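Local coordinates for FrpC operon protein (Neisseria meningitidis, PDB 5EDF) that is of unknown molecular function but, as the iron-regulated protein FrpD, binds the RTX protein FrpC and is putatively involved in adhesion, at residues V19-Q24 against Y56-I61; N145-E150 against N167-Q172; E175-T180 against R198-L203. All blocks are in the same frame, centred on the assembly; numbering follows the deposited sequence.

Contact 1: V19-Q24 against Y56-I61; sequences VTFDFQ and YSINLI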
loop_
_atom_site.group_PDB
_atom_site.type_symbol
_atom_site.label_atom_id
_atom_site.label_comp_id
_atom_site.label_asym_id
_atom_site.label_seq_id
_atom_site.Cartn_x
_atom_site.Cartn_y
_atom_site.Cartn_z
ATOM N N VAL A 19 15.549 -4.077 -10.167
ATOM C CA VAL A 19 15.133 -5.315 -10.806
ATOM C C VAL A 19 14.034 -4.981 -11.832
ATOM O O VAL A 19 13.081 -4.256 -11.504
ATOM C CB VAL A 19 14.673 -6.379 -9.806
ATOM C CG1 VAL A 19 14.196 -7.682 -10.522
ATOM C CG2 VAL A 19 15.793 -6.674 -8.799
ATOM N N THR A 20 14.131 -5.563 -13.020
ATOM C CA THR A 20 13.176 -5.375 -14.080
ATOM C C THR A 20 12.165 -6.525 -14.136
ATOM O O THR A 20 12.529 -7.710 -14.139
ATOM C CB THR A 20 13.869 -5.206 -15.411
ATOM O OG1 THR A 20 14.758 -4.082 -15.340
ATOM C CG2 THR A 20 12.858 -5.026 -16.546
ATOM N N PHE A 21 10.883 -6.151 -14.154
ATOM C CA PHE A 21 9.751 -7.055 -14.197
ATOM C C PHE A 21 8.973 -6.799 -15.475
ATOM O O PHE A 21 9.033 -5.734 -16.019
ATOM C CB PHE A 21 8.856 -6.795 -13.015
ATOM C CG PHE A 21 9.482 -7.137 -11.691
ATOM C CD1 PHE A 21 9.368 -8.406 -11.160
ATOM C CD2 PHE A 21 10.183 -6.182 -10.972
ATOM C CE1 PHE A 21 9.927 -8.737 -9.926
ATOM C CE2 PHE A 21 10.717 -6.495 -9.736
ATOM C CZ PHE A 21 10.609 -7.778 -9.228
ATOM N N ASP A 22 8.277 -7.830 -15.941
ATOM C CA ASP A 22 7.480 -7.747 -17.156
ATOM C C ASP A 22 6.105 -8.333 -16.921
ATOM O O ASP A 22 5.998 -9.472 -16.503
ATOM C CB ASP A 22 8.155 -8.475 -18.335
ATOM C CG ASP A 22 7.351 -8.396 -19.578
ATOM O OD1 ASP A 22 7.398 -7.340 -20.242
ATOM O OD2 ASP A 22 6.652 -9.379 -19.870
ATOM N N PHE A 23 5.073 -7.508 -17.111
ATOM C CA PHE A 23 3.685 -7.940 -17.096
ATOM C C PHE A 23 3.190 -8.054 -18.530
ATOM O O PHE A 23 2.783 -7.061 -19.105
ATOM C CB PHE A 23 2.787 -6.902 -16.402
ATOM C CG PHE A 23 3.063 -6.668 -14.932
ATOM C CD1 PHE A 23 2.391 -7.395 -13.939
ATOM C CD2 PHE A 23 3.842 -5.604 -14.550
ATOM C CE1 PHE A 23 2.595 -7.101 -12.583
ATOM C CE2 PHE A 23 4.031 -5.299 -13.182
ATOM C CZ PHE A 23 3.384 -6.064 -12.226
ATOM N N GLN A 24 3.271 -9.251 -19.083
ATOM C CA GLN A 24 2.855 -9.489 -20.467
ATOM C C GLN A 24 3.296 -8.370 -21.407
ATOM O O GLN A 24 2.494 -7.870 -22.206
ATOM C CB GLN A 24 1.350 -9.733 -20.553
ATOM C CG GLN A 24 0.826 -10.775 -19.586
ATOM C CD GLN A 24 1.188 -12.202 -19.953
ATOM O OE1 GLN A 24 1.552 -12.505 -21.095
ATOM N NE2 GLN A 24 1.088 -13.092 -18.974
ATOM N N TYR A 56 12.005 -10.478 -15.205
ATOM C CA TYR A 56 11.154 -11.475 -14.530
ATOM C C TYR A 56 9.713 -11.317 -15.031
ATOM O O TYR A 56 9.090 -10.288 -14.796
ATOM C CB TYR A 56 11.192 -11.305 -13.017
ATOM C CG TYR A 56 12.469 -11.746 -12.389
ATOM C CD1 TYR A 56 12.767 -13.078 -12.213
ATOM C CD2 TYR A 56 13.375 -10.819 -11.936
ATOM C CE1 TYR A 56 13.976 -13.477 -11.631
ATOM C CE2 TYR A 56 14.583 -11.210 -11.352
ATOM C CZ TYR A 56 14.857 -12.527 -11.187
ATOM O OH TYR A 56 16.023 -12.897 -10.583
ATOM N N SER A 57 9.198 -12.347 -15.696
ATOM C CA SER A 57 7.805 -12.378 -16.167
ATOM C C SER A 57 6.904 -12.789 -15.023
ATOM O O SER A 57 7.041 -13.885 -14.482
ATOM C CB SER A 57 7.656 -13.374 -17.315
ATOM O OG SER A 57 8.383 -12.975 -18.452
ATOM N N ILE A 58 6.012 -11.900 -14.593
ATOM C CA ILE A 58 5.215 -12.132 -13.387
ATOM C C ILE A 58 3.771 -11.701 -13.621
ATOM O O ILE A 58 3.474 -11.073 -14.634
ATOM C CB ILE A 58 5.804 -11.365 -12.184
ATOM C CG1 ILE A 58 6.018 -9.871 -12.490
ATOM C CG2 ILE A 58 7.206 -11.862 -11.860
ATOM C CD1 ILE A 58 4.871 -9.118 -12.659
ATOM N N ASN A 59 2.882 -12.125 -12.745
ATOM C CA ASN A 59 1.504 -11.638 -12.693
ATOM C C ASN A 59 1.280 -10.613 -11.601
ATOM O O ASN A 59 0.325 -9.860 -11.664
ATOM C CB ASN A 59 0.526 -12.807 -12.444
ATOM C CG ASN A 59 0.581 -13.868 -13.519
ATOM O OD1 ASN A 59 0.484 -15.056 -13.223
ATOM N ND2 ASN A 59 0.725 -13.446 -14.761
ATOM N N LEU A 60 2.108 -10.614 -10.564
ATOM C CA LEU A 60 1.990 -9.652 -9.488
ATOM C C LEU A 60 3.365 -9.393 -8.912
ATOM O O LEU A 60 4.248 -10.273 -8.995
ATOM C CB LEU A 60 1.025 -10.120 -8.374
ATOM C CG LEU A 60 1.519 -11.212 -7.434
ATOM C CD1 LEU A 60 2.316 -10.696 -6.269
ATOM C CD2 LEU A 60 0.312 -12.018 -6.914
ATOM N N ILE A 61 3.539 -8.206 -8.349
ATOM C CA ILE A 61 4.707 -7.833 -7.577
ATOM C C ILE A 61 4.218 -7.380 -6.218
ATOM O O ILE A 61 3.234 -6.645 -6.144
ATOM C CB ILE A 61 5.482 -6.657 -8.212
ATOM C CG1 ILE A 61 5.862 -6.967 -9.673
ATOM C CG2 ILE A 61 6.744 -6.335 -7.365
ATOM C CD1 ILE A 61 6.420 -5.746 -10.389
HETATM O O HOH W 1 5.559 -11.810 -20.036
HETATM O O HOH W 2 1.090 -11.479 -16.431
#

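Contact 2: N145-E150 against N167-Q172; sequences NPYFHE and NNRINQ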
loop_
_atom_site.group_PDB
_atom_site.type_symbol
_atom_site.label_atom_id
_atom_site.label_comp_id
_atom_site.label_asym_id
_atom_site.label_seq_id
_atom_site.Cartn_x
_atom_site.Cartn_y
_atom_site.Cartn_z
ATOM N N ASN A 145 -23.415 -3.607 18.726
ATOM C CA ASN A 145 -22.092 -3.037 18.443
ATOM C C ASN A 145 -22.103 -1.507 18.357
ATOM O O ASN A 145 -22.212 -0.948 17.254
ATOM C CB ASN A 145 -21.509 -3.631 17.145
ATOM C CG ASN A 145 -20.075 -3.156 16.873
ATOM O OD1 ASN A 145 -19.477 -2.472 17.708
ATOM N ND2 ASN A 145 -19.526 -3.517 15.711
ATOM N N PRO A 146 -21.955 -0.814 19.503
ATOM C CA PRO A 146 -21.963 0.658 19.498
ATOM C C PRO A 146 -20.696 1.266 18.890
ATOM O O PRO A 146 -20.620 2.483 18.670
ATOM C CB PRO A 146 -22.082 1.017 20.985
ATOM C CG PRO A 146 -21.504 -0.150 21.710
ATOM C CD PRO A 146 -21.807 -1.361 20.867
ATOM N N TYR A 147 -19.718 0.416 18.593
ATOM C CA TYR A 147 -18.421 0.876 18.100
ATOM C C TYR A 147 -18.323 0.885 16.577
ATOM O O TYR A 147 -17.348 1.403 16.019
ATOM C CB TYR A 147 -17.328 0.007 18.704
ATOM C CG TYR A 147 -17.416 -0.036 20.209
ATOM C CD1 TYR A 147 -17.188 1.110 20.965
ATOM C CD2 TYR A 147 -17.776 -1.203 20.870
ATOM C CE1 TYR A 147 -17.288 1.092 22.348
ATOM C CE2 TYR A 147 -17.885 -1.239 22.267
ATOM C CZ TYR A 147 -17.632 -0.081 22.999
ATOM O OH TYR A 147 -17.720 -0.061 24.377
ATOM N N PHE A 148 -19.342 0.360 15.892
ATOM C CA PHE A 148 -19.349 0.353 14.437
ATOM C C PHE A 148 -19.183 1.783 13.865
ATOM O O PHE A 148 -19.973 2.671 14.132
ATOM C CB PHE A 148 -20.646 -0.259 13.952
ATOM C CG PHE A 148 -20.702 -0.470 12.489
ATOM C CD1 PHE A 148 -19.990 -1.493 11.903
ATOM C CD2 PHE A 148 -21.454 0.357 11.691
ATOM C CE1 PHE A 148 -20.042 -1.696 10.532
ATOM C CE2 PHE A 148 -21.518 0.157 10.353
ATOM C CZ PHE A 148 -20.796 -0.850 9.755
ATOM N N HIS A 149 -18.148 1.983 13.058
ATOM C CA HIS A 149 -17.812 3.282 12.533
ATOM C C HIS A 149 -16.807 3.100 11.395
ATOM O O HIS A 149 -15.712 2.617 11.641
ATOM C CB HIS A 149 -17.169 4.138 13.633
ATOM C CG HIS A 149 -17.201 5.605 13.353
ATOM N ND1 HIS A 149 -16.541 6.521 14.146
ATOM C CD2 HIS A 149 -17.844 6.322 12.405
ATOM C CE1 HIS A 149 -16.771 7.739 13.687
ATOM N NE2 HIS A 149 -17.555 7.647 12.628
ATOM N N GLU A 150 -17.182 3.502 10.198
ATOM C CA GLU A 150 -16.327 3.302 9.023
ATOM C C GLU A 150 -16.354 4.556 8.184
ATOM O O GLU A 150 -17.347 5.311 8.187
ATOM C CB GLU A 150 -16.763 2.078 8.230
ATOM C CG GLU A 150 -17.190 0.953 9.179
ATOM C CD GLU A 150 -17.068 -0.442 8.627
ATOM O OE1 GLU A 150 -17.311 -0.626 7.420
ATOM O OE2 GLU A 150 -16.754 -1.351 9.435
ATOM N N ASN A 167 -13.191 1.090 12.430
ATOM C CA ASN A 167 -12.897 0.645 13.779
ATOM C C ASN A 167 -13.260 -0.832 13.890
ATOM O O ASN A 167 -14.372 -1.229 13.577
ATOM C CB ASN A 167 -13.681 1.439 14.826
ATOM C CG ASN A 167 -13.133 1.246 16.240
ATOM O OD1 ASN A 167 -12.247 0.425 16.477
ATOM N ND2 ASN A 167 -13.684 2.005 17.200
ATOM N N ASN A 168 -12.314 -1.651 14.329
ATOM C CA ASN A 168 -12.513 -3.090 14.447
ATOM C C ASN A 168 -12.954 -3.525 15.833
ATOM O O ASN A 168 -13.250 -4.693 16.055
ATOM C CB ASN A 168 -11.232 -3.822 14.079
ATOM C CG ASN A 168 -10.894 -3.633 12.642
ATOM O OD1 ASN A 168 -11.590 -4.142 11.776
ATOM N ND2 ASN A 168 -9.878 -2.833 12.374
ATOM N N ARG A 169 -12.989 -2.582 16.754
ATOM C CA ARG A 169 -13.461 -2.843 18.115
ATOM C C ARG A 169 -14.930 -3.264 18.129
ATOM O O ARG A 169 -15.769 -2.635 17.469
ATOM C CB ARG A 169 -13.291 -1.581 18.944
ATOM C CG ARG A 169 -13.656 -1.735 20.420
ATOM C CD ARG A 169 -13.695 -0.375 21.023
ATOM N NE ARG A 169 -13.932 -0.412 22.468
ATOM C CZ ARG A 169 -13.956 0.665 23.243
ATOM N NH1 ARG A 169 -13.771 1.877 22.717
ATOM N NH2 ARG A 169 -14.173 0.536 24.547
ATOM N N ILE A 170 -15.234 -4.327 18.869
ATOM C CA ILE A 170 -16.627 -4.769 19.044
ATOM C C ILE A 170 -17.112 -4.902 20.484
ATOM O O ILE A 170 -18.306 -5.122 20.704
ATOM C CB ILE A 170 -16.914 -6.107 18.293
ATOM C CG1 ILE A 170 -15.986 -7.233 18.780
ATOM C CG2 ILE A 170 -16.813 -5.891 16.787
ATOM C CD1 ILE A 170 -16.251 -8.570 18.108
ATOM N N ASN A 171 -16.220 -4.787 21.461
ATOM C CA ASN A 171 -16.680 -4.770 22.839
ATOM C C ASN A 171 -15.929 -3.789 23.694
ATOM O O ASN A 171 -14.958 -3.146 23.291
ATOM C CB ASN A 171 -16.704 -6.180 23.459
ATOM C CG ASN A 171 -15.448 -6.962 23.192
ATOM O OD1 ASN A 171 -14.345 -6.507 23.484
ATOM N ND2 ASN A 171 -15.606 -8.161 22.647
ATOM N N GLN A 172 -16.371 -3.801 24.884
ATOM C CA GLN A 172 -16.108 -2.712 25.773
ATOM C C GLN A 172 -14.781 -2.875 26.476
ATOM O O GLN A 172 -14.097 -1.889 26.766
ATOM C CB GLN A 172 -17.252 -2.646 26.774
ATOM C CG GLN A 172 -18.581 -2.225 26.134
ATOM C CD GLN A 172 -19.346 -3.354 25.443
ATOM O OE1 GLN A 172 -18.937 -4.518 25.470
ATOM N NE2 GLN A 172 -20.471 -3.005 24.823
HETATM O O HOH W 3 -16.787 -2.665 14.912
HETATM O O HOH W 4 -16.010 3.476 17.254
HETATM O O HOH W 5 -16.634 -0.467 12.349
#

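Contact 3: E175-T180 against R198-L203; sequences EDSYST and REKQQL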
loop_
_atom_site.group_PDB
_atom_site.type_symbol
_atom_site.label_atom_id
_atom_site.label_comp_id
_atom_site.label_asym_id
_atom_site.label_seq_id
_atom_site.Cartn_x
_atom_site.Cartn_y
_atom_site.Cartn_z
ATOM N N GLU A 175 -9.924 -2.091 23.152
ATOM C CA GLU A 175 -9.587 -0.700 22.841
ATOM C C GLU A 175 -9.987 -0.415 21.387
ATOM O O GLU A 175 -10.220 -1.350 20.619
ATOM C CB GLU A 175 -8.082 -0.451 23.022
ATOM C CG GLU A 175 -7.495 -0.979 24.335
ATOM C CD GLU A 175 -8.175 -0.405 25.570
ATOM O OE1 GLU A 175 -8.546 0.787 25.545
ATOM O OE2 GLU A 175 -8.329 -1.138 26.574
ATOM N N ASP A 176 -10.089 0.864 21.019
ATOM C CA ASP A 176 -10.309 1.232 19.613
ATOM C C ASP A 176 -9.129 0.717 18.816
ATOM O O ASP A 176 -7.983 0.853 19.237
ATOM C CB ASP A 176 -10.419 2.750 19.404
ATOM C CG ASP A 176 -11.824 3.292 19.641
ATOM O OD1 ASP A 176 -12.704 2.544 20.113
ATOM O OD2 ASP A 176 -12.039 4.488 19.344
ATOM N N SER A 177 -9.418 0.128 17.660
ATOM C CA SER A 177 -8.383 -0.416 16.797
ATOM C C SER A 177 -8.802 -0.186 15.348
ATOM O O SER A 177 -9.603 -0.945 14.805
ATOM C CB SER A 177 -8.200 -1.908 17.076
ATOM O OG SER A 177 -7.069 -2.426 16.405
ATOM N N TYR A 178 -8.274 0.880 14.742
ATOM C CA TYR A 178 -8.624 1.198 13.358
ATOM C C TYR A 178 -7.693 0.483 12.403
ATOM O O TYR A 178 -6.522 0.268 12.707
ATOM C CB TYR A 178 -8.599 2.716 13.099
ATOM C CG TYR A 178 -9.849 3.384 13.617
ATOM C CD1 TYR A 178 -10.017 3.620 14.966
ATOM C CD2 TYR A 178 -10.886 3.718 12.751
ATOM C CE1 TYR A 178 -11.192 4.220 15.439
ATOM C CE2 TYR A 178 -12.047 4.308 13.210
ATOM C CZ TYR A 178 -12.179 4.554 14.544
ATOM O OH TYR A 178 -13.350 5.131 15.043
ATOM N N SER A 179 -8.236 0.104 11.259
ATOM C CA SER A 179 -7.434 -0.404 10.149
ATOM C C SER A 179 -7.913 0.190 8.833
ATOM O O SER A 179 -9.009 0.765 8.749
ATOM C CB SER A 179 -7.505 -1.910 10.106
ATOM O OG SER A 179 -8.796 -2.350 9.864
ATOM N N THR A 180 -7.110 0.018 7.789
ATOM C CA THR A 180 -7.287 0.693 6.521
ATOM C C THR A 180 -7.071 -0.267 5.370
ATOM O O THR A 180 -6.150 -1.093 5.380
ATOM C CB THR A 180 -6.286 1.825 6.380
ATOM O OG1 THR A 180 -6.398 2.712 7.497
ATOM C CG2 THR A 180 -6.508 2.615 5.105
ATOM N N ARG A 198 0.506 -1.306 11.653
ATOM C CA ARG A 198 0.688 -1.323 13.112
ATOM C C ARG A 198 -0.040 -0.196 13.849
ATOM O O ARG A 198 -0.005 -0.134 15.089
ATOM C CB ARG A 198 2.165 -1.255 13.491
ATOM C CG ARG A 198 3.005 -2.408 12.906
ATOM C CD ARG A 198 2.899 -3.696 13.695
ATOM N NE ARG A 198 1.651 -4.416 13.470
ATOM C CZ ARG A 198 1.464 -5.383 12.569
ATOM N NH1 ARG A 198 2.450 -5.765 11.763
ATOM N NH2 ARG A 198 0.269 -5.968 12.462
ATOM N N GLU A 199 -0.690 0.701 13.139
ATOM C CA GLU A 199 -1.386 1.789 13.805
ATOM C C GLU A 199 -2.803 1.387 14.228
ATOM O O GLU A 199 -3.607 0.931 13.408
ATOM C CB GLU A 199 -1.473 3.005 12.871
ATOM C CG GLU A 199 -0.152 3.439 12.235
ATOM C CD GLU A 199 0.969 3.557 13.246
ATOM O OE1 GLU A 199 0.881 4.467 14.126
ATOM O OE2 GLU A 199 1.906 2.714 13.248
ATOM N N LYS A 200 -3.125 1.576 15.497
ATOM C CA LYS A 200 -4.470 1.286 16.006
ATOM C C LYS A 200 -5.311 2.565 16.115
ATOM O O LYS A 200 -6.553 2.517 16.132
ATOM C CB LYS A 200 -4.374 0.588 17.381
ATOM C CG LYS A 200 -3.597 -0.735 17.408
ATOM C CD LYS A 200 -3.487 -1.302 18.837
ATOM C CE LYS A 200 -2.504 -0.501 19.689
ATOM N NZ LYS A 200 -1.110 -0.488 19.129
ATOM N N GLN A 201 -4.657 3.717 16.152
ATOM C CA GLN A 201 -5.363 4.993 16.319
ATOM C C GLN A 201 -6.123 5.395 15.046
ATOM O O GLN A 201 -5.712 5.069 13.923
ATOM C CB GLN A 201 -4.385 6.106 16.753
ATOM C CG GLN A 201 -3.475 6.677 15.635
ATOM C CD GLN A 201 -2.222 5.866 15.381
ATOM O OE1 GLN A 201 -2.038 4.762 15.927
ATOM N NE2 GLN A 201 -1.353 6.412 14.551
ATOM N N GLN A 202 -7.251 6.065 15.193
ATOM C CA GLN A 202 -7.938 6.649 14.049
ATOM C C GLN A 202 -7.006 7.623 13.322
ATOM O O GLN A 202 -6.306 8.415 13.935
ATOM C CB GLN A 202 -9.223 7.341 14.495
ATOM C CG GLN A 202 -10.135 7.786 13.371
ATOM C CD GLN A 202 -11.397 8.496 13.853
ATOM O OE1 GLN A 202 -11.789 8.372 15.000
ATOM N NE2 GLN A 202 -12.038 9.210 12.945
ATOM N N LEU A 203 -7.008 7.552 11.997
ATOM C CA LEU A 203 -6.161 8.344 11.167
ATOM C C LEU A 203 -7.018 9.372 10.446
ATOM O O LEU A 203 -8.189 9.135 10.146
ATOM C CB LEU A 203 -5.434 7.431 10.151
ATOM C CG LEU A 203 -4.545 6.367 10.784
ATOM C CD1 LEU A 203 -3.957 5.430 9.691
ATOM C CD2 LEU A 203 -3.416 6.986 11.623
#

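Contact 1: V19-Q24 against Y56-I61
Phe21 sets its CG beside its own backbone N and opposite the carbonyl carbon (chi1 -66°); Ile61 starts with the same rotation and then runs extended to CD1, which puts that methyl over one face of the Phe21 ring. Two measurements support a CH-pi contact: Ile61 CD1 lies 3.6 Å from Phe21 CG, and the line to the ring centroid is only 27° off the normal. The same methyl stands 3.6 Å from Phe23 CZ, so one isoleucine tip packs against two phenyl rings. Ile58 CD1 is placed over one face of the Phe23 ring, but its modelled approach is too short to be reliable. At the rim of that ring and in its plane, Asn59 O is 3.7 Å from Phe23 CE1. Val19 CG1 meets the Tyr56 ring at its edge, 3.5 Å from CD2, while the tyrosine hydroxyl is held by Ser48 O and Ser5 N.

The backbones form a parallel beta pair, in which 56-57 is an outer strand of a three-stranded mixed sheet and 26-31 flanks 18-23 antiparallel. Tyr56 bonds to the residues on both sides of Phe21: its N reaches Thr20 O (3.0 Å, 166° at the hydrogen), and its O accepts Asp22 N at 2.8 Å. Ile58 N continues the pattern to Asp22 O at 3.1 Å.

Asp22 lies on the same face of the sheet as Ser57; Lys27 forms a salt bridge with its OD1, and a water donates to OD2. Another water accepts hydrogen bonds from Gln24 NE2 and Asn59 ND2 and donates to Ile58 O. Three backbone bonds thus set the parallel register and apolar packing holds the Phe21 side, whereas the polar rim near Asp22 and Gln24 is joined through water.

Contact 2: N145-E150 against N167-Q172
Tyr147 and Arg169 stack flat on one another, a cation-pi pair joining two loops that flank the antiparallel strands 150-155 and 161-167. Tyr147 belongs to a type I turn from Asn145 to Phe148, and each loop also contains an Asx turn: Asn145 OD1 accepts Tyr147 N, and Asn167 OD1 accepts Arg169 N.

The tyrosine can be followed outward. Its CB sits 3.3 Å from Arg169 O. With CG beside the backbone N (chi1 -54°), the ring is laid with one face against the extended arginine, whose CD is 3.8 Å from Tyr147 CG and lies over that face. Farther out, Tyr147 CE1 is 3.5 Å from Arg169 CZ, and the ring and guanidinium planes differ by only 11°, the evidence for stacking. CE2 on the other side of the ring approaches the backbone of Asn171, and OH ends beside the poorly ordered Gln172, where the modelled spacing is doubtful. Pro146 CG packs on the face opposite Arg169.

Bonds in the plane of the guanidinium hold it nearly parallel to the ring: Arg169 NE donates to Asn171 O at 3.0 Å and NH2 to Gln172 O at 3.3 Å, while NH1 forms a salt bridge with Asp176. These partners fix its rotation over the ring and would probably stabilise its positive charge.

Nearer the strands, Asn167 N donates to His149 O at 3.1 Å, in a nearly straight bond (170° at the hydrogen). Between the stack and this bond, a water bridges the loops, donating to Tyr147 O and accepting from Asn167 ND2, each at 2.8 Å.

Contact 3: E175-T180 against R198-L203
Tyr178, held at its N by Lys200 O and met over one ring face by the side chain of Gln202, brings the start of strand 178-186, in the large antiparallel sheet, against the loop that leads into helix 205-224. The contact is strand-to-loop packing, since no beta pairing links the segments.

Of backbone hydrogen bonds there is one: Tyr178 N donates to Lys200 O over 2.8 Å, almost perfectly straight at 178°. The same oxygen also receives a CA-H...O contact from Ser177 CA at 3.5 Å and lies in the plane of the Tyr178 ring at its edge. Tyr178 O and Glu199 O come within 3.1 Å, but both are acceptors and do not bond.

Aromatic and apolar packing centres on one face of Tyr178. Gln202 CB stands 3.9 Å from the ring centroid and 14° off its normal, which establishes a CH-pi contact. Because Gln202 CG stands anti to the backbone N (chi1 -170°) and the chain stays extended beyond it, the side chain runs alongside the ring in the same direction; CG is 4.0 Å from Tyr178 CZ, and OE1 arrives 3.6 Å from Tyr178 OH. His165 of the neighbouring strand 161-167 also meets the tyrosine ring.

Polar side-chain bonds brace the loop itself. Gln201 NE2 donates to the anti lone pair of Glu199 OE1 at 3.0 Å, the oxygen lying in the plane of the amide, while Glu199 OE2 pairs with Tyr67 OH. His165 links both segments, its ND1 bonded to Thr180 OG1 and its NE2 to Leu203 N. Beside that histidine, Leu203 CD1 approaches Thr180 OG1 to 4.3 Å.

From the N terminus, contact 1 closes first, bringing 56-61 back to 19-24 around a long excursion that includes strand 26-31. Contact 2 then joins the two ends of the hairpin formed by strands 150-155 and 161-167, and contact 3 ties the start of the next hairpin, 178-186 with 189-193, to the approach of helix 205-224. The three follow in series, without nesting or crossing. Contact 1 lies across the chain's centre from the others, its centre about 40 Å from that of contact 2. Contacts 2 and 3 touch: Asn168 ND2 lies 2.8 Å from Ser179 OG, a probable hydrogen bond, where strand 161-167 ends and strand 178-186, its neighbour in the large sheet, begins.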